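Local coordinates for protein sulfatase (Bacteroides fragilis CAG:558, PDB 6USS) that probably hydrolyses sulfate esters as a calcium-dependent arylsulfatase of a human gut bacterium, at residues Gln75-Thr80 with Pro409-Thr414; Ala150-Asp155 with Asp382-Ile387; Val231-Thr236 with Leu299-Asp304. The protein carries 1 engineered substitution. All blocks are in the same frame, centred on the assembly; numbering follows the deposited sequence.

How the contacts relate
The three contacts are nested along the chain, contact 3 inside the loop closed by contact 2 and contact 2 inside that closed by contact 1, and all pack segments around the large mixed sheet. Contacts 1 and 2 lie about 19 Å apart between centres, their nearest atoms about 6 Å apart. Contacts 1 and 3, with centres about 25 Å apart, nevertheless touch where Gln-75 OE1 packs on Met-303 CE at 3.8 Å; contacts 2 and 3 stay about 12 Å apart at their nearest atoms. None reaches the calcium site of Asp-42, Asp-43, Asp-322, Asn-323 and the engineered Cys-88, but contact 2 packs on strand 315-321 and contact 3 on strand 35-41, both leading into it.

Contact 1: residues Gln75-Thr80 with Pro409-Thr414; sequences QGVMFT and PLLKQT
A short helix laid against a strand of the large mixed sheet makes this contact: Leu-410 and Leu-411 of helix 408-412 meet Val-77 and Phe-79, two residues apart on strand 77-83. The interface is wholly apolar, with no hydrogen bond across it, and buries 150 Å² in all. Phe-79 offers the rim of its ring and not a face. Its CZ lies 3.6 Å from Leu-411 CD2, and the neighbouring corner CE2 is 4.0 Å from Leu-410 CB, so the ring points edge-on at two consecutive helix residues. The same Leu-411 methyl also meets Val-77, two residues earlier on the strand, whose CG1 lies 3.8 Å from Leu-411 CD2. A chi1 of 61° places CG1 between the backbone N and the carbonyl carbon, on the side of the leucine; the two side chains cross at about a right angle. Beyond the leucines the chain leaves the helix in a Schellman motif: Gln-413 has positive phi, Thr-414 N bonds to Pro-409 O at 3.0 Å, and the inner bond from Gln-413 N to Leu-410 O is weak. Strand 77-83 is flanked by strand 357-363, whose Met-360 and Val-362 touch Phe-79, and by strand 372-374, whose Cys-374 touches both Phe-79 and Leu-410. Val-362 reaches Leu-411 as well, so the helix rests on residues from all three strands.

Contact 2: residues Ala150-Asp155 with Asp382-Ile387; sequences AEILKD and DFYPSI
Tyr-384 carries its CG opposite the backbone N (chi1 -179°), which extends the phenol from helix 383-390 toward Ile-152, whose CG1 lies opposite its own carbonyl carbon and whose chain runs on extended to CD1 (chi2 177°). The two side chains meet at about a right angle: Ile-152 CD1 is 3.2 Å from Tyr-384 OH and 4.0 Å from Tyr-384 CZ, approaching obliquely to the ring. The phenol oxygen has its polar partner in Thr-147 O, just ahead of helix 149-155; this hydrogen bond ties the outer end of the ring to the chain entering that helix. The second point of contact is purely aliphatic. Leu-153 CD1 lies 3.9 Å from Ile-387 CG2, again with the side chains crossing nearly perpendicularly, so that two consecutive residues of helix 149-155 each supply a terminal methyl to the interface. The contact thus joins two helices of the alpha/beta sulfatase fold, related to that of alkaline phosphatase; Phe-383 and Ile-387 pack on Ile-318 of strand 315-321. Near the start of the segment 382-387, Ser-386 OG donates to Asp-382 O at 2.7 Å from 44° above the carbonyl plane, while Ser-386 N shares the same acceptor, Asp-382 O, at 3.1 Å. Helix 149-155 also takes part in the dimer interface, where Glu-151 forms a salt bridge not within its own chain but with Lys-154 of the second subunit.

Contact 3: residues Val231-Thr236 with Leu299-Asp304; sequences VSEALT and LGDLMD
Two helical segments run side by side in the same direction, 17° apart, with their axes 10.6 Å from each other at closest approach. Thr-236 and Asp-301 face each other across the gap, their CA atoms 7.4 Å apart, the nearest CA pair between the two segments. The direct packing falls to one methyl: Thr-236 CG2 rests on Asp-301 CB at 3.6 Å and reaches the more distant Leu-302 CD2 at 4.4 Å. That branch lies opposite the threonine's backbone N, while OG1 turns back along its own helix and donates to Ser-232 O at 2.7 Å, with a C=O...donor angle of 161°. The same carbonyl also accepts the backbone N-H of Thr-236. Glu-233 leaves its helix away from the partner, but a bend at its second torsion brings the carboxylate round, until Glu-233 OE1 is 4.1 Å from Asp-301 OD2 and the two carboxylate planes stand 78° apart. Water 2 bridges the pair, joining Glu-233 OE2 at 3.0 Å to Asp-301 OD2. Water 1 sits among Glu-233 OE1, Thr-236 OG1 and Asp-301 OD2, more acceptors than its two protons can serve. Leu-302 and Leu-235 both pack on Met-257 of strand 253-258. Lys-297 forms salt bridges with Glu-233 OE1 and Asp-301 OD2, and Arg-271 with Glu-233 OE1; this cationic surrounding, together with the waters, probably offsets the mutual repulsion and lets both acids remain charged.

Contact 1: residues Gln75-Thr80 with Pro409-Thr414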
loop_
_atom_site.group_PDB
_atom_site.type_symbol
_atom_site.label_atom_id
_atom_site.label_comp_id
_atom_site.label_asym_id
_atom_site.label_seq_id
_atom_site.Cartn_x
_atom_site.Cartn_y
_atom_site.Cartn_z
ATOM N N GLN A 75 1.037 19.382 28.337
ATOM C CA GLN A 75 2.221 18.547 28.193
ATOM C C GLN A 75 3.099 18.938 27.010
ATOM O O GLN A 75 4.166 18.337 26.827
ATOM C CB GLN A 75 1.809 17.084 28.065
ATOM C CG GLN A 75 0.945 16.613 29.211
ATOM C CD GLN A 75 0.101 15.387 28.846
ATOM O OE1 GLN A 75 -0.532 15.336 27.779
ATOM N NE2 GLN A 75 0.072 14.405 29.743
ATOM N N GLY A 76 2.692 19.924 26.206
ATOM C CA GLY A 76 3.469 20.309 25.044
ATOM C C GLY A 76 3.523 21.800 24.767
ATOM O O GLY A 76 3.442 22.622 25.691
ATOM N N VAL A 77 3.679 22.161 23.494
ATOM C CA VAL A 77 3.752 23.551 23.063
ATOM C C VAL A 77 2.560 23.823 22.160
ATOM O O VAL A 77 2.159 22.956 21.371
ATOM C CB VAL A 77 5.082 23.866 22.335
ATOM C CG1 VAL A 77 5.231 23.018 21.072
ATOM C CG2 VAL A 77 5.211 25.374 22.002
ATOM N N MET A 78 1.981 25.019 22.302
ATOM C CA MET A 78 0.956 25.522 21.399
ATOM C C MET A 78 1.595 26.484 20.411
ATOM O O MET A 78 2.433 27.307 20.792
ATOM C CB MET A 78 -0.149 26.254 22.159
ATOM C CG MET A 78 -0.838 25.447 23.243
ATOM S SD MET A 78 -1.860 26.519 24.283
ATOM C CE MET A 78 -2.842 27.367 23.027
ATOM N N PHE A 79 1.188 26.406 19.153
ATOM C CA PHE A 79 1.613 27.385 18.159
ATOM C C PHE A 79 0.449 28.336 17.914
ATOM O O PHE A 79 -0.567 27.949 17.332
ATOM C CB PHE A 79 2.071 26.707 16.872
ATOM C CG PHE A 79 3.431 26.077 16.980
ATOM C CD1 PHE A 79 3.576 24.764 17.426
ATOM C CD2 PHE A 79 4.570 26.803 16.656
ATOM C CE1 PHE A 79 4.823 24.180 17.524
ATOM C CE2 PHE A 79 5.829 26.229 16.756
ATOM C CZ PHE A 79 5.953 24.915 17.194
ATOM N N THR A 80 0.584 29.569 18.379
ATOM C CA THR A 80 -0.501 30.535 18.295
ATOM C C THR A 80 -0.532 31.273 16.961
ATOM O O THR A 80 -1.458 32.058 16.724
ATOM C CB THR A 80 -0.409 31.540 19.458
ATOM O OG1 THR A 80 0.851 32.215 19.411
ATOM C CG2 THR A 80 -0.534 30.831 20.782
ATOM N N PRO A 409 13.599 23.856 15.025
ATOM C CA PRO A 409 14.250 24.880 15.866
ATOM C C PRO A 409 13.282 25.651 16.746
ATOM O O PRO A 409 13.706 26.167 17.787
ATOM C CB PRO A 409 14.953 25.795 14.849
ATOM C CG PRO A 409 15.265 24.907 13.733
ATOM C CD PRO A 409 14.089 23.937 13.632
ATOM N N LEU A 410 12.000 25.753 16.380
ATOM C CA LEU A 410 11.042 26.335 17.314
ATOM C C LEU A 410 10.702 25.355 18.422
ATOM O O LEU A 410 10.539 25.755 19.579
ATOM C CB LEU A 410 9.777 26.774 16.580
ATOM C CG LEU A 410 10.010 27.799 15.471
ATOM C CD1 LEU A 410 8.779 27.939 14.579
ATOM C CD2 LEU A 410 10.413 29.131 16.076
ATOM N N LEU A 411 10.621 24.066 18.094
ATOM C CA LEU A 411 10.287 23.071 19.110
ATOM C C LEU A 411 11.381 22.964 20.168
ATOM O O LEU A 411 11.098 22.708 21.343
ATOM C CB LEU A 411 10.046 21.717 18.452
ATOM C CG LEU A 411 8.826 21.698 17.540
ATOM C CD1 LEU A 411 8.837 20.418 16.725
ATOM C CD2 LEU A 411 7.532 21.833 18.337
ATOM N N LYS A 412 12.635 23.162 19.772
ATOM C CA LYS A 412 13.769 23.019 20.671
ATOM C C LYS A 412 14.342 24.358 21.145
ATOM O O LYS A 412 15.300 24.356 21.923
ATOM C CB LYS A 412 14.850 22.183 19.981
ATOM C CG LYS A 412 14.372 20.791 19.552
ATOM C CD LYS A 412 15.463 20.075 18.765
ATOM C CE LYS A 412 15.855 18.755 19.412
ATOM N NZ LYS A 412 17.052 18.153 18.762
ATOM N N GLN A 413 13.762 25.493 20.721
ATOM C CA GLN A 413 14.263 26.835 21.052
ATOM C C GLN A 413 15.753 26.968 20.742
ATOM O O GLN A 413 16.543 27.435 21.558
ATOM C CB GLN A 413 13.989 27.197 22.513
ATOM C CG GLN A 413 12.523 27.090 22.939
ATOM C CD GLN A 413 12.185 27.975 24.140
ATOM O OE1 GLN A 413 12.110 29.206 24.026
ATOM N NE2 GLN A 413 11.985 27.347 25.296
ATOM N N THR A 414 16.137 26.521 19.548
ATOM C CA THR A 414 17.488 26.697 19.043
ATOM C C THR A 414 17.595 27.772 17.979
ATOM O O THR A 414 18.691 28.302 17.779
ATOM C CB THR A 414 18.029 25.388 18.447
ATOM O OG1 THR A 414 17.180 24.966 17.371
ATOM C CG2 THR A 414 18.082 24.305 19.502
#

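Contact 2: residues Ala150-Asp155 with Asp382-Ile387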
loop_
_atom_site.group_PDB
_atom_site.type_symbol
_atom_site.label_atom_id
_atom_site.label_comp_id
_atom_site.label_asym_id
_atom_site.label_seq_id
_atom_site.Cartn_x
_atom_site.Cartn_y
_atom_site.Cartn_z
ATOM N N ALA A 150 4.826 10.213 3.152
ATOM C CA ALA A 150 4.654 8.871 3.706
ATOM C C ALA A 150 5.568 7.856 3.035
ATOM O O ALA A 150 5.963 6.869 3.672
ATOM C CB ALA A 150 3.198 8.417 3.572
ATOM N N GLU A 151 5.881 8.061 1.750
ATOM C CA GLU A 151 6.837 7.199 1.061
ATOM C C GLU A 151 8.215 7.277 1.710
ATOM O O GLU A 151 8.894 6.255 1.871
ATOM C CB GLU A 151 6.920 7.589 -0.417
ATOM C CG GLU A 151 7.579 6.541 -1.326
ATOM C CD GLU A 151 6.730 5.264 -1.480
ATOM O OE1 GLU A 151 5.489 5.385 -1.626
ATOM O OE2 GLU A 151 7.307 4.147 -1.458
ATOM N N ILE A 152 8.643 8.479 2.099
ATOM C CA ILE A 152 9.982 8.638 2.657
ATOM C C ILE A 152 10.056 8.026 4.050
ATOM O O ILE A 152 11.044 7.362 4.402
ATOM C CB ILE A 152 10.382 10.123 2.665
ATOM C CG1 ILE A 152 10.384 10.689 1.246
ATOM C CG2 ILE A 152 11.756 10.284 3.244
ATOM C CD1 ILE A 152 10.699 12.162 1.231
ATOM N N LEU A 153 9.013 8.242 4.861
ATOM C CA LEU A 153 8.911 7.555 6.143
ATOM C C LEU A 153 8.887 6.041 5.946
ATOM O O LEU A 153 9.642 5.311 6.599
ATOM C CB LEU A 153 7.662 8.029 6.897
ATOM C CG LEU A 153 7.676 9.480 7.389
ATOM C CD1 LEU A 153 6.331 9.892 7.965
ATOM C CD2 LEU A 153 8.760 9.662 8.416
ATOM N N LYS A 154 8.032 5.555 5.036
ATOM C CA LYS A 154 7.944 4.120 4.764
ATOM C C LYS A 154 9.299 3.559 4.342
ATOM O O LYS A 154 9.787 2.578 4.919
ATOM C CB LYS A 154 6.879 3.862 3.692
ATOM C CG LYS A 154 6.573 2.388 3.358
ATOM C CD LYS A 154 5.892 2.271 1.964
ATOM C CE LYS A 154 6.453 1.085 1.136
ATOM N NZ LYS A 154 6.512 -0.257 1.906
ATOM N N ASP A 155 9.947 4.206 3.369
ATOM C CA ASP A 155 11.221 3.716 2.856
ATOM C C ASP A 155 12.343 3.807 3.880
ATOM O O ASP A 155 13.379 3.154 3.707
ATOM C CB ASP A 155 11.606 4.483 1.589
ATOM C CG ASP A 155 10.596 4.290 0.433
ATOM O OD1 ASP A 155 9.882 3.250 0.359
ATOM O OD2 ASP A 155 10.522 5.206 -0.415
ATOM N N ASP A 382 5.736 23.348 5.921
ATOM C CA ASP A 382 6.838 23.097 6.851
ATOM C C ASP A 382 6.703 21.758 7.579
ATOM O O ASP A 382 7.717 21.193 8.027
ATOM C CB ASP A 382 6.926 24.212 7.896
ATOM C CG ASP A 382 7.056 25.596 7.284
ATOM O OD1 ASP A 382 7.444 25.705 6.098
ATOM O OD2 ASP A 382 6.754 26.581 8.001
ATOM N N PHE A 383 5.470 21.256 7.739
ATOM C CA PHE A 383 5.247 19.959 8.382
ATOM C C PHE A 383 6.053 18.843 7.717
ATOM O O PHE A 383 6.485 17.897 8.394
ATOM C CB PHE A 383 3.752 19.600 8.356
ATOM C CG PHE A 383 2.924 20.287 9.414
ATOM C CD1 PHE A 383 2.920 21.666 9.539
ATOM C CD2 PHE A 383 2.108 19.546 10.257
ATOM C CE1 PHE A 383 2.128 22.306 10.513
ATOM C CE2 PHE A 383 1.317 20.169 11.234
ATOM C CZ PHE A 383 1.330 21.554 11.364
ATOM N N TYR A 384 6.278 18.955 6.391
ATOM C CA TYR A 384 6.969 17.897 5.652
ATOM C C TYR A 384 8.427 17.748 6.087
ATOM O O TYR A 384 8.797 16.670 6.590
ATOM C CB TYR A 384 6.814 18.157 4.154
ATOM C CG TYR A 384 7.414 17.192 3.166
ATOM C CD1 TYR A 384 8.790 17.042 3.044
ATOM C CD2 TYR A 384 6.592 16.493 2.286
ATOM C CE1 TYR A 384 9.329 16.187 2.098
ATOM C CE2 TYR A 384 7.109 15.656 1.332
ATOM C CZ TYR A 384 8.478 15.502 1.238
ATOM O OH TYR A 384 8.989 14.653 0.286
ATOM N N PRO A 385 9.295 18.770 5.957
ATOM C CA PRO A 385 10.653 18.623 6.513
ATOM C C PRO A 385 10.658 18.360 8.003
ATOM O O PRO A 385 11.554 17.665 8.476
ATOM C CB PRO A 385 11.330 19.972 6.208
ATOM C CG PRO A 385 10.410 20.707 5.308
ATOM C CD PRO A 385 9.042 20.160 5.535
ATOM N N SER A 386 9.695 18.903 8.763
ATOM C CA SER A 386 9.742 18.760 10.221
ATOM C C SER A 386 9.474 17.326 10.643
ATOM O O SER A 386 10.131 16.798 11.547
ATOM C CB SER A 386 8.740 19.693 10.899
ATOM O OG SER A 386 8.919 21.030 10.476
ATOM N N ILE A 387 8.516 16.672 9.994
ATOM C CA ILE A 387 8.183 15.311 10.381
ATOM C C ILE A 387 9.318 14.357 9.988
ATOM O O ILE A 387 9.681 13.456 10.751
ATOM C CB ILE A 387 6.817 14.929 9.775
ATOM C CG1 ILE A 387 5.704 15.589 10.600
ATOM C CG2 ILE A 387 6.664 13.413 9.715
ATOM C CD1 ILE A 387 4.363 15.767 9.902
#

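Contact 3: residues Val231-Thr236 with Leu299-Asp304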
loop_
_atom_site.group_PDB
_atom_site.type_symbol
_atom_site.label_atom_id
_atom_site.label_comp_id
_atom_site.label_asym_id
_atom_site.label_seq_id
_atom_site.Cartn_x
_atom_site.Cartn_y
_atom_site.Cartn_z
ATOM N N VAL A 231 -19.230 8.688 13.064
ATOM C CA VAL A 231 -18.102 8.309 12.204
ATOM C C VAL A 231 -16.764 8.608 12.877
ATOM O O VAL A 231 -15.801 7.840 12.729
ATOM C CB VAL A 231 -18.205 8.971 10.812
ATOM C CG1 VAL A 231 -17.900 10.446 10.859
ATOM C CG2 VAL A 231 -17.242 8.278 9.851
ATOM N N SER A 232 -16.679 9.716 13.629
ATOM C CA SER A 232 -15.467 10.021 14.389
ATOM C C SER A 232 -15.151 8.938 15.402
ATOM O O SER A 232 -13.976 8.718 15.721
ATOM C CB SER A 232 -15.614 11.370 15.108
ATOM O OG SER A 232 -16.222 12.330 14.263
ATOM N N GLU A 233 -16.186 8.288 15.947
ATOM C CA GLU A 233 -15.975 7.156 16.844
ATOM C C GLU A 233 -15.475 5.944 16.066
ATOM O O GLU A 233 -14.496 5.293 16.468
ATOM C CB GLU A 233 -17.273 6.826 17.593
ATOM C CG GLU A 233 -17.173 5.724 18.665
ATOM C CD GLU A 233 -16.124 6.013 19.746
ATOM O OE1 GLU A 233 -15.897 7.197 20.092
ATOM O OE2 GLU A 233 -15.511 5.048 20.257
ATOM N N ALA A 234 -16.124 5.645 14.933
ATOM C CA ALA A 234 -15.683 4.541 14.088
ATOM C C ALA A 234 -14.228 4.710 13.678
ATOM O O ALA A 234 -13.446 3.750 13.706
ATOM C CB ALA A 234 -16.568 4.437 12.846
ATOM N N LEU A 235 -13.848 5.925 13.289
ATOM C CA LEU A 235 -12.473 6.165 12.872
ATOM C C LEU A 235 -11.504 5.906 14.013
ATOM O O LEU A 235 -10.437 5.312 13.808
ATOM C CB LEU A 235 -12.324 7.598 12.347
ATOM C CG LEU A 235 -13.058 7.904 11.039
ATOM C CD1 LEU A 235 -12.807 9.341 10.572
ATOM C CD2 LEU A 235 -12.635 6.893 9.969
ATOM N N THR A 236 -11.865 6.334 15.229
ATOM C CA THR A 236 -10.997 6.113 16.381
ATOM C C THR A 236 -10.841 4.625 16.695
ATOM O O THR A 236 -9.733 4.164 16.986
ATOM C CB THR A 236 -11.538 6.870 17.595
ATOM O OG1 THR A 236 -11.828 8.221 17.214
ATOM C CG2 THR A 236 -10.514 6.869 18.705
ATOM N N LEU A 299 -9.180 12.370 20.207
ATOM C CA LEU A 299 -7.826 12.713 20.631
ATOM C C LEU A 299 -7.517 12.097 21.985
ATOM O O LEU A 299 -6.452 11.503 22.186
ATOM C CB LEU A 299 -7.648 14.228 20.687
ATOM C CG LEU A 299 -6.283 14.738 21.182
ATOM C CD1 LEU A 299 -5.188 14.575 20.126
ATOM C CD2 LEU A 299 -6.379 16.171 21.622
ATOM N N GLY A 300 -8.447 12.236 22.932
ATOM C CA GLY A 300 -8.266 11.602 24.224
ATOM C C GLY A 300 -8.101 10.097 24.121
ATOM O O GLY A 300 -7.269 9.511 24.814
ATOM N N ASP A 301 -8.882 9.456 23.246
ATOM C CA ASP A 301 -8.858 7.997 23.159
ATOM C C ASP A 301 -7.510 7.488 22.656
ATOM O O ASP A 301 -6.999 6.477 23.155
ATOM C CB ASP A 301 -9.983 7.488 22.252
ATOM C CG ASP A 301 -11.371 7.682 22.855
ATOM O OD1 ASP A 301 -11.494 7.835 24.088
ATOM O OD2 ASP A 301 -12.353 7.661 22.084
ATOM N N LEU A 302 -6.927 8.163 21.661
ATOM C CA LEU A 302 -5.575 7.817 21.232
ATOM C C LEU A 302 -4.550 8.135 22.324
ATOM O O LEU A 302 -3.606 7.364 22.543
ATOM C CB LEU A 302 -5.235 8.546 19.929
ATOM C CG LEU A 302 -6.184 8.241 18.774
ATOM C CD1 LEU A 302 -5.927 9.152 17.562
ATOM C CD2 LEU A 302 -6.083 6.754 18.392
ATOM N N MET A 303 -4.726 9.258 23.030
ATOM C CA MET A 303 -3.790 9.605 24.093
ATOM C C MET A 303 -3.818 8.564 25.211
ATOM O O MET A 303 -2.767 8.215 25.770
ATOM C CB MET A 303 -4.100 11.004 24.632
ATOM C CG MET A 303 -3.691 12.163 23.695
ATOM S SD MET A 303 -4.400 13.796 24.129
ATOM C CE MET A 303 -3.404 14.247 25.566
ATOM N N ASP A 304 -5.011 8.048 25.538
ATOM C CA ASP A 304 -5.111 6.993 26.541
ATOM C C ASP A 304 -4.541 5.696 26.010
ATOM O O ASP A 304 -3.897 4.950 26.756
ATOM C CB ASP A 304 -6.562 6.773 26.986
ATOM C CG ASP A 304 -7.221 8.040 27.500
ATOM O OD1 ASP A 304 -6.499 9.005 27.858
ATOM O OD2 ASP A 304 -8.472 8.074 27.551
HETATM O O HOH W 1 -13.714 8.659 19.760
HETATM O O HOH W 2 -12.669 5.431 20.997
#